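Local coordinates for amine Dehydrogenase (Pseudomonas putida, PDB 1JMX), which probably transfers electrons through two bound c-type hemes, as the heme-carrying alpha subunit of a quinohemoprotein amine dehydrogenase, at residues R31-G36 with Q68-S73; V78-E83 with S105-A110; R113-E118 with Y160-A165. All coordinates share one frame; numbering follows the deposited sequence.

Contact 1: residues R31-G36 with Q68-S73; sequences RKTPEG and QGLAPS
R31 and Q68 come closest, their CA atoms 4.6 Å apart, where the run from 31 to 33 and the run from 68 to 71 diverge by 68°. Just beyond, K32 N donates to Q68 O at 3.2 Å. In return K32 O receives a CA-H...O contact from G69 CA at 3.4 Å. R31 carries most of the side-chain work. A bend at chi3 (-72°) turns its guanidinium so that NH1 meets G69 O at 2.8 Å, lying on a lone pair in the carbonyl plane with the oxygen almost exactly in the plane of the guanidinium. NH1 also forms a salt bridge with E74, and NH2 bonds L162 O. A leucine here would probably cost E74 this salt bridge and leave G69 O without this donor. In this cytochrome c-type domain, Q68 leaves the end of helix 54-67 while strand 31-32 pairs antiparallel with strand 112-113. Q68 lays CB against R31 CG at 3.9 Å. Its NE2 is anchored on I27 O and Q30 O, while K32 points away from the loop, its NZ held by the side chains of Q30 and Q112 near a heme. T33, N-cap of helix 34-48, accepts weakly from G36 N through OG1 and rests CG2 on L70 CD1, 4.0 Å away.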
# COMPACT_ATOMS: atom_id res chain seq x y z
N ARG A 31 -22.79 4.02 8.49
CA ARG A 31 -22.32 4.84 9.63
C ARG A 31 -20.81 4.76 9.62
O ARG A 31 -20.24 3.68 9.50
CB ARG A 31 -22.88 4.34 10.96
CG ARG A 31 -24.37 4.53 11.10
CD ARG A 31 -24.86 4.32 12.51
NE ARG A 31 -24.85 2.93 12.93
CZ ARG A 31 -24.01 2.43 13.83
NH1 ARG A 31 -23.11 3.22 14.39
NH2 ARG A 31 -24.11 1.17 14.22
N LYS A 32 -20.15 5.92 9.71
CA LYS A 32 -18.69 5.96 9.69
C LYS A 32 -18.16 7.04 10.64
O LYS A 32 -18.92 7.84 11.20
CB LYS A 32 -18.18 6.30 8.28
CG LYS A 32 -18.97 5.72 7.11
CD LYS A 32 -18.53 6.40 5.81
CE LYS A 32 -19.46 6.07 4.65
NZ LYS A 32 -19.10 4.83 3.95
N THR A 33 -16.83 7.08 10.76
CA THR A 33 -16.16 8.07 11.59
C THR A 33 -16.10 9.36 10.77
O THR A 33 -16.44 9.36 9.59
CB THR A 33 -14.70 7.63 11.92
OG1 THR A 33 -13.93 7.53 10.72
CG2 THR A 33 -14.68 6.29 12.65
N PRO A 34 -15.71 10.49 11.40
CA PRO A 34 -15.62 11.77 10.69
C PRO A 34 -14.69 11.71 9.47
O PRO A 34 -15.02 12.24 8.41
CB PRO A 34 -15.07 12.71 11.76
CG PRO A 34 -15.72 12.18 13.00
CD PRO A 34 -15.54 10.69 12.85
N GLU A 35 -13.54 11.05 9.61
CA GLU A 35 -12.62 10.92 8.48
C GLU A 35 -13.13 9.92 7.46
O GLU A 35 -12.72 9.95 6.31
CB GLU A 35 -11.17 10.60 8.90
CG GLU A 35 -10.95 9.94 10.24
CD GLU A 35 -11.19 10.86 11.41
OE1 GLU A 35 -12.11 10.58 12.19
OE2 GLU A 35 -10.48 11.87 11.55
N GLY A 36 -14.02 9.03 7.89
CA GLY A 36 -14.60 8.06 6.98
C GLY A 36 -15.54 8.80 6.05
O GLY A 36 -15.51 8.61 4.83
N GLN A 68 -24.92 9.97 11.42
CA GLN A 68 -24.52 8.59 11.23
C GLN A 68 -23.08 8.32 11.63
O GLN A 68 -22.20 8.13 10.79
CB GLN A 68 -24.76 8.19 9.78
CG GLN A 68 -26.24 8.20 9.39
CD GLN A 68 -26.45 8.64 7.96
OE1 GLN A 68 -27.36 9.40 7.67
NE2 GLN A 68 -25.59 8.18 7.07
N GLY A 69 -22.85 8.30 12.94
CA GLY A 69 -21.52 8.05 13.45
C GLY A 69 -21.49 6.72 14.19
O GLY A 69 -22.42 5.93 14.10
N LEU A 70 -20.39 6.48 14.89
CA LEU A 70 -20.25 5.24 15.64
C LEU A 70 -20.27 5.55 17.13
O LEU A 70 -19.84 6.62 17.56
CB LEU A 70 -18.91 4.57 15.31
CG LEU A 70 -18.52 4.24 13.88
CD1 LEU A 70 -17.21 3.46 13.89
CD2 LEU A 70 -19.59 3.43 13.20
N ALA A 71 -20.80 4.63 17.92
CA ALA A 71 -20.80 4.80 19.36
C ALA A 71 -19.33 4.63 19.79
O ALA A 71 -18.52 4.06 19.05
CB ALA A 71 -21.67 3.75 20.02
N PRO A 72 -18.95 5.18 20.95
CA PRO A 72 -17.56 5.04 21.40
C PRO A 72 -17.07 3.60 21.41
O PRO A 72 -16.01 3.30 20.87
CB PRO A 72 -17.61 5.64 22.81
CG PRO A 72 -18.64 6.71 22.66
CD PRO A 72 -19.72 6.00 21.90
N SER A 73 -17.87 2.70 21.95
CA SER A 73 -17.51 1.29 22.03
C SER A 73 -17.39 0.60 20.67
O SER A 73 -16.85 -0.50 20.59
CB SER A 73 -18.50 0.53 22.92
OG SER A 73 -19.80 0.56 22.39

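Contact 2: residues V78-E83 with S105-A110; sequences VRYAME and SGARVA. With HEC (heme c), chain E.
A107 presents its methyl to three residues of 78-83 at once, and the tight part of the contact is built round that one carbon. A81 CB faces it at 3.8 Å, V78 CG1 comes in at 4.1 Å, and the hydroxyl end of Y80 arrives obliquely, with OH 3.4 Å from A107 CB. Y80 gets there because its CG sits between the backbone N and the carbonyl carbon (chi1 58°), which brings the end of the ring toward A107 from within the type I turn of V78 to A81. One helical turn on, V78 CG1 also touches A110 CB, at 4.0 Å. Across the two segments the packing is thus of methyls and the tyrosine's end; the polar needs of Y80 OH are met by E90, whose carboxylate also takes the backbone N-H groups of G106 and A107.

Away from this cluster the contact loosens. S105 stands back from the turn, using OG to accept from R108 N as a capping bond, and R79, partly exposed, turns away and forms a salt bridge with E237. Helix 107-110 follows shortly after the CXXCH motif (C100, C103, H104), and its opposite face belongs to the heme. R108, bent at chi3, donates NH1 to propionate oxygen O1D at 2.9 Å, while NE and NH2 bind backbone oxygens of P494, the C-terminal residue, and L493. V109 CG1 rests on the heme methyl CMB at 3.6 Å. The helix is thus wedged between the heme and the turn; behind the turn, M82 reaches strands 237-244 and 247-256 of the barrel and E35 on helix 34-48, while A110 abuts Y160, just past helix 144-159.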
# COMPACT_ATOMS: atom_id res chain seq x y z
N VAL A 78 -9.70 -0.00 17.48
CA VAL A 78 -9.31 0.41 16.13
C VAL A 78 -9.11 1.93 16.02
O VAL A 78 -9.03 2.47 14.91
CB VAL A 78 -10.29 -0.12 15.02
CG1 VAL A 78 -10.07 -1.61 14.79
CG2 VAL A 78 -11.74 0.12 15.41
N ARG A 79 -8.94 2.60 17.16
CA ARG A 79 -8.74 4.04 17.16
C ARG A 79 -7.37 4.47 16.63
O ARG A 79 -7.18 5.62 16.26
CB ARG A 79 -9.00 4.61 18.56
CG ARG A 79 -10.44 4.43 19.04
CD ARG A 79 -10.75 5.29 20.26
NE ARG A 79 -10.58 6.71 19.98
CZ ARG A 79 -11.49 7.47 19.39
NH1 ARG A 79 -12.66 6.96 19.02
NH2 ARG A 79 -11.21 8.73 19.08
N TYR A 80 -6.42 3.53 16.57
CA TYR A 80 -5.08 3.81 16.07
C TYR A 80 -5.08 4.31 14.63
O TYR A 80 -4.16 5.01 14.21
CB TYR A 80 -4.18 2.57 16.16
CG TYR A 80 -4.68 1.34 15.42
CD1 TYR A 80 -5.43 0.37 16.08
CD2 TYR A 80 -4.43 1.17 14.06
CE1 TYR A 80 -5.91 -0.75 15.41
CE2 TYR A 80 -4.90 0.04 13.37
CZ TYR A 80 -5.65 -0.91 14.06
OH TYR A 80 -6.14 -2.02 13.41
N ALA A 81 -6.12 3.95 13.87
CA ALA A 81 -6.25 4.37 12.47
C ALA A 81 -6.50 5.87 12.37
O ALA A 81 -5.87 6.56 11.56
CB ALA A 81 -7.37 3.58 11.78
N MET A 82 -7.42 6.38 13.20
CA MET A 82 -7.74 7.81 13.22
C MET A 82 -6.58 8.58 13.85
O MET A 82 -6.33 9.73 13.50
CB MET A 82 -9.02 8.07 14.02
CG MET A 82 -10.28 7.47 13.43
SD MET A 82 -11.74 7.71 14.47
CE MET A 82 -11.52 6.39 15.63
N GLU A 83 -5.87 7.91 14.76
CA GLU A 83 -4.74 8.50 15.45
C GLU A 83 -3.47 8.43 14.63
O GLU A 83 -2.40 8.83 15.08
CB GLU A 83 -4.56 7.83 16.82
CG GLU A 83 -5.74 8.09 17.76
CD GLU A 83 -5.70 7.25 19.03
OE1 GLU A 83 -4.87 6.33 19.11
OE2 GLU A 83 -6.52 7.50 19.93
N SER A 105 -5.65 -0.86 5.59
CA SER A 105 -5.80 -1.50 6.90
C SER A 105 -7.15 -2.16 7.09
O SER A 105 -8.12 -1.82 6.42
CB SER A 105 -5.61 -0.45 8.00
OG SER A 105 -6.71 0.44 8.06
N GLY A 106 -7.21 -3.13 7.99
CA GLY A 106 -8.45 -3.80 8.31
C GLY A 106 -9.26 -2.90 9.23
O GLY A 106 -10.46 -3.11 9.40
N ALA A 107 -8.60 -1.90 9.83
CA ALA A 107 -9.26 -0.95 10.73
C ALA A 107 -10.21 -0.04 9.97
O ALA A 107 -11.21 0.41 10.52
CB ALA A 107 -8.23 -0.13 11.47
N ARG A 108 -9.89 0.24 8.71
CA ARG A 108 -10.71 1.09 7.84
C ARG A 108 -12.08 0.43 7.66
O ARG A 108 -13.10 1.10 7.53
CB ARG A 108 -10.03 1.27 6.48
CG ARG A 108 -10.82 2.09 5.48
CD ARG A 108 -10.18 2.11 4.11
NE ARG A 108 -8.95 2.90 4.08
CZ ARG A 108 -8.29 3.22 2.98
NH1 ARG A 108 -8.74 2.83 1.80
NH2 ARG A 108 -7.17 3.92 3.04
N VAL A 109 -12.09 -0.90 7.68
CA VAL A 109 -13.29 -1.70 7.54
C VAL A 109 -14.08 -1.70 8.86
O VAL A 109 -15.28 -1.46 8.87
CB VAL A 109 -12.93 -3.16 7.18
CG1 VAL A 109 -14.17 -4.02 7.07
CG2 VAL A 109 -12.13 -3.19 5.89
N ALA A 110 -13.38 -1.97 9.96
CA ALA A 110 -13.97 -2.03 11.30
C ALA A 110 -14.49 -0.69 11.82
O ALA A 110 -15.27 -0.65 12.76
CB ALA A 110 -12.98 -2.63 12.28
FE HEC E . -11.18 -1.42 0.33
CHA HEC E . -11.73 1.88 0.31
CHB HEC E . -13.70 -1.78 2.55
CHC HEC E . -10.76 -4.78 0.24
CHD HEC E . -8.64 -1.02 -1.95
NA HEC E . -12.42 -0.22 1.25
C1A HEC E . -12.51 1.13 1.13
C2A HEC E . -13.54 1.67 1.97
C3A HEC E . -14.09 0.64 2.61
C4A HEC E . -13.40 -0.53 2.15
CMA HEC E . -15.23 0.69 3.61
CAA HEC E . -13.93 3.13 2.06
CBA HEC E . -15.33 3.20 1.45
CGA HEC E . -15.97 4.57 1.38
O1A HEC E . -15.39 5.56 1.77
O2A HEC E . -17.08 4.63 0.90
NB HEC E . -12.03 -2.94 1.20
C1B HEC E . -13.08 -2.92 2.11
C2B HEC E . -13.50 -4.22 2.53
C3B HEC E . -12.69 -5.09 1.86
C4B HEC E . -11.76 -4.29 1.05
CMB HEC E . -14.64 -4.55 3.52
CAB HEC E . -12.81 -6.60 1.98
CBB HEC E . -13.46 -7.30 0.79
NC HEC E . -9.94 -2.63 -0.63
C1C HEC E . -9.90 -4.01 -0.54
C2C HEC E . -8.86 -4.56 -1.36
C3C HEC E . -8.26 -3.53 -1.96
C4C HEC E . -8.94 -2.32 -1.52
CMC HEC E . -8.54 -6.05 -1.49
CAC HEC E . -7.01 -3.68 -2.80
CBC HEC E . -7.11 -3.95 -4.29
ND HEC E . -10.36 0.09 -0.63
C1D HEC E . -9.32 0.11 -1.54
C2D HEC E . -9.05 1.47 -2.01
C3D HEC E . -9.97 2.26 -1.34
C4D HEC E . -10.73 1.40 -0.51
CMD HEC E . -7.99 1.89 -3.03
CAD HEC E . -10.25 3.76 -1.37
CBD HEC E . -9.36 4.62 -2.21
CGD HEC E . -8.26 5.20 -1.38
O1D HEC E . -7.91 4.60 -0.34
O2D HEC E . -7.72 6.27 -1.76

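Contact 3: residues R113-E118 with Y160-A165; sequences RRPAKE and YPLESA. With HEC (heme c), chain F.
R113 folds back at chi2 (-59°), while Y160 holds its ring beside its own backbone N, and the two side chains cross with Y160 CD2 over one face of the R113 guanidinium, toward its rim. Y160 CD2 lies 3.5 Å from R113 NH1, the two planes 45° apart, and the same NH1 goes on to bond A110 O. This is the heme-binding, cytochrome c-like domain: the chain leaving helix 144-159 lies against R113 of strand 112-113 and the residues up to P115, the N-cap of helix 116-129. The backbones are tied by R114 N donating to Y160 O at 3.0 Å, and R113 CB sits on P161 O at 3.3 Å. Further along, P115 and L162 lie side by side, CD of the proline 3.7 Å from CB of the leucine, while L162 CD2 presses on R113 O.

R114 turns away from the loop and reaches a heme propionate. Its NH1 meets O1A at 2.8 Å and also donates to E118 O, from above that carbonyl's plane. W119 adds a cation-pi contact, and Q112 OE1 a second partner for NH2. The propionate's other oxygen, O2A, receives R114 NH2 at 3.0 Å along an almost perfectly straight N-H...O line (178°).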
# COMPACT_ATOMS: atom_id res chain seq x y z
N ARG A 113 -20.07 0.76 9.93
CA ARG A 113 -21.20 -0.10 10.25
C ARG A 113 -22.18 -0.06 9.07
O ARG A 113 -22.59 1.02 8.64
CB ARG A 113 -21.87 0.38 11.55
CG ARG A 113 -21.04 0.16 12.81
CD ARG A 113 -20.73 -1.31 12.98
NE ARG A 113 -19.97 -1.61 14.19
CZ ARG A 113 -18.66 -1.45 14.32
NH1 ARG A 113 -17.93 -0.97 13.32
NH2 ARG A 113 -18.05 -1.80 15.45
N ARG A 114 -22.51 -1.22 8.52
CA ARG A 114 -23.39 -1.28 7.35
C ARG A 114 -24.24 -2.55 7.31
O ARG A 114 -23.86 -3.57 7.89
CB ARG A 114 -22.57 -1.31 6.06
CG ARG A 114 -21.58 -0.21 5.85
CD ARG A 114 -20.76 -0.54 4.63
NE ARG A 114 -19.84 0.53 4.26
CZ ARG A 114 -19.61 0.91 3.02
NH1 ARG A 114 -20.23 0.33 2.01
NH2 ARG A 114 -18.71 1.86 2.78
N PRO A 115 -25.41 -2.48 6.66
CA PRO A 115 -26.25 -3.68 6.57
C PRO A 115 -25.62 -4.53 5.45
O PRO A 115 -24.79 -4.02 4.68
CB PRO A 115 -27.62 -3.11 6.18
CG PRO A 115 -27.28 -1.91 5.38
CD PRO A 115 -26.14 -1.30 6.16
N ALA A 116 -26.01 -5.80 5.35
CA ALA A 116 -25.44 -6.69 4.34
C ALA A 116 -25.43 -6.18 2.90
O ALA A 116 -24.45 -6.38 2.18
CB ALA A 116 -26.10 -8.06 4.41
N LYS A 117 -26.51 -5.51 2.47
CA LYS A 117 -26.58 -5.00 1.09
C LYS A 117 -25.56 -3.91 0.80
O LYS A 117 -25.07 -3.79 -0.32
CB LYS A 117 -28.00 -4.52 0.77
CG LYS A 117 -28.16 -3.85 -0.61
CD LYS A 117 -27.74 -4.75 -1.79
CE LYS A 117 -28.56 -6.03 -1.88
NZ LYS A 117 -28.23 -6.87 -3.09
N GLU A 118 -25.25 -3.11 1.82
CA GLU A 118 -24.27 -2.03 1.67
C GLU A 118 -22.86 -2.62 1.64
O GLU A 118 -21.95 -2.02 1.06
CB GLU A 118 -24.43 -1.00 2.77
CG GLU A 118 -25.79 -0.30 2.77
CD GLU A 118 -26.04 0.49 1.51
OE1 GLU A 118 -25.18 1.30 1.15
OE2 GLU A 118 -27.10 0.33 0.87
N TYR A 160 -20.16 -6.03 11.91
CA TYR A 160 -20.32 -4.58 11.84
C TYR A 160 -21.65 -4.16 11.22
O TYR A 160 -21.67 -3.58 10.14
CB TYR A 160 -19.19 -3.97 11.00
CG TYR A 160 -17.82 -4.48 11.34
CD1 TYR A 160 -17.01 -5.05 10.36
CD2 TYR A 160 -17.31 -4.38 12.64
CE1 TYR A 160 -15.73 -5.51 10.65
CE2 TYR A 160 -16.03 -4.83 12.95
CZ TYR A 160 -15.24 -5.39 11.95
OH TYR A 160 -13.95 -5.81 12.23
N PRO A 161 -22.77 -4.41 11.92
CA PRO A 161 -24.13 -4.08 11.48
C PRO A 161 -24.51 -2.62 11.62
O PRO A 161 -24.01 -1.92 12.50
CB PRO A 161 -24.99 -4.94 12.39
CG PRO A 161 -24.25 -4.87 13.68
CD PRO A 161 -22.81 -5.07 13.24
N LEU A 162 -25.42 -2.17 10.77
CA LEU A 162 -25.90 -0.79 10.79
C LEU A 162 -26.54 -0.49 12.14
O LEU A 162 -26.28 0.54 12.75
CB LEU A 162 -26.91 -0.58 9.66
CG LEU A 162 -27.06 0.81 9.03
CD1 LEU A 162 -28.28 1.51 9.57
CD2 LEU A 162 -25.80 1.63 9.22
N GLU A 163 -27.38 -1.41 12.61
CA GLU A 163 -28.04 -1.23 13.90
C GLU A 163 -27.41 -2.05 15.01
O GLU A 163 -27.03 -3.20 14.83
CB GLU A 163 -29.54 -1.50 13.80
CG GLU A 163 -30.41 -0.25 14.10
CD GLU A 163 -30.32 0.27 15.55
OE1 GLU A 163 -31.27 -0.00 16.33
OE2 GLU A 163 -29.33 0.97 15.91
N SER A 164 -27.31 -1.42 16.17
CA SER A 164 -26.75 -2.04 17.36
C SER A 164 -27.29 -1.28 18.57
O SER A 164 -27.71 -0.13 18.45
CB SER A 164 -25.21 -1.97 17.33
OG SER A 164 -24.75 -0.63 17.45
N ALA A 165 -27.29 -1.94 19.72
CA ALA A 165 -27.77 -1.32 20.95
C ALA A 165 -26.88 -0.14 21.31
O ALA A 165 -27.37 0.91 21.75
CB ALA A 165 -27.78 -2.35 22.07
FE HEC F . -22.00 9.20 -4.06
CHA HEC F . -21.49 5.88 -3.72
CHB HEC F . -21.99 9.56 -0.70
CHC HEC F . -22.55 12.55 -4.41
CHD HEC F . -22.04 8.84 -7.47
NA HEC F . -21.78 7.98 -2.54
C1A HEC F . -21.58 6.63 -2.56
C2A HEC F . -21.47 6.09 -1.21
C3A HEC F . -21.61 7.12 -0.37
C4A HEC F . -21.80 8.30 -1.19
CMA HEC F . -21.57 7.06 1.14
CAA HEC F . -21.24 4.64 -0.85
CBA HEC F . -19.76 4.41 -0.60
CGA HEC F . -19.43 2.98 -0.24
O1A HEC F . -20.33 2.13 -0.18
O2A HEC F . -18.24 2.70 -0.01
NB HEC F . -22.21 10.72 -2.83
C1B HEC F . -22.18 10.70 -1.44
C2B HEC F . -22.38 11.98 -0.85
C3B HEC F . -22.56 12.83 -1.90
C4B HEC F . -22.44 12.05 -3.12
CMB HEC F . -22.41 12.30 0.66
CAB HEC F . -22.83 14.31 -1.73
CBB HEC F . -21.65 15.27 -1.55
NC HEC F . -22.24 10.43 -5.61
C1C HEC F . -22.45 11.80 -5.57
C2C HEC F . -22.58 12.36 -6.89
C3C HEC F . -22.45 11.34 -7.75
C4C HEC F . -22.22 10.13 -6.95
CMC HEC F . -22.82 13.83 -7.22
CAC HEC F . -22.76 11.43 -9.23
CBC HEC F . -21.73 11.89 -10.24
ND HEC F . -21.80 7.68 -5.34
C1D HEC F . -21.83 7.69 -6.71
C2D HEC F . -21.64 6.35 -7.27
C3D HEC F . -21.48 5.54 -6.18
C4D HEC F . -21.59 6.37 -5.02
CMD HEC F . -21.61 5.96 -8.76
CAD HEC F . -21.24 4.03 -6.14
CBD HEC F . -19.80 3.59 -6.29
CGD HEC F . -18.89 4.16 -5.23
O1D HEC F . -18.09 5.05 -5.54
O2D HEC F . -18.96 3.73 -4.07

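In the fold
Contacts 1 and 2 are buried, with contact 2 nearest the centre of the chain; contact 3, about 26 Å from that centre, is only partly covered. Contacts 1 and 3 share the two-stranded sheet, R31 O accepting from R113 N and L70 CD2 packing on R113 CG, and they resemble each other: in both, a loop leaving a helix offers a carbonyl to the backbone N after an arginine. Both add such polar ties to some apolar packing, whereas contact 2 has no hydrogen bond between its segments. M82 SD joins contact 2 to contact 1 through T33 CG2. Contacts 2 and 3 supply arginines to the propionates of different hemes; K32 of contact 1 lies close to R114, between these sites.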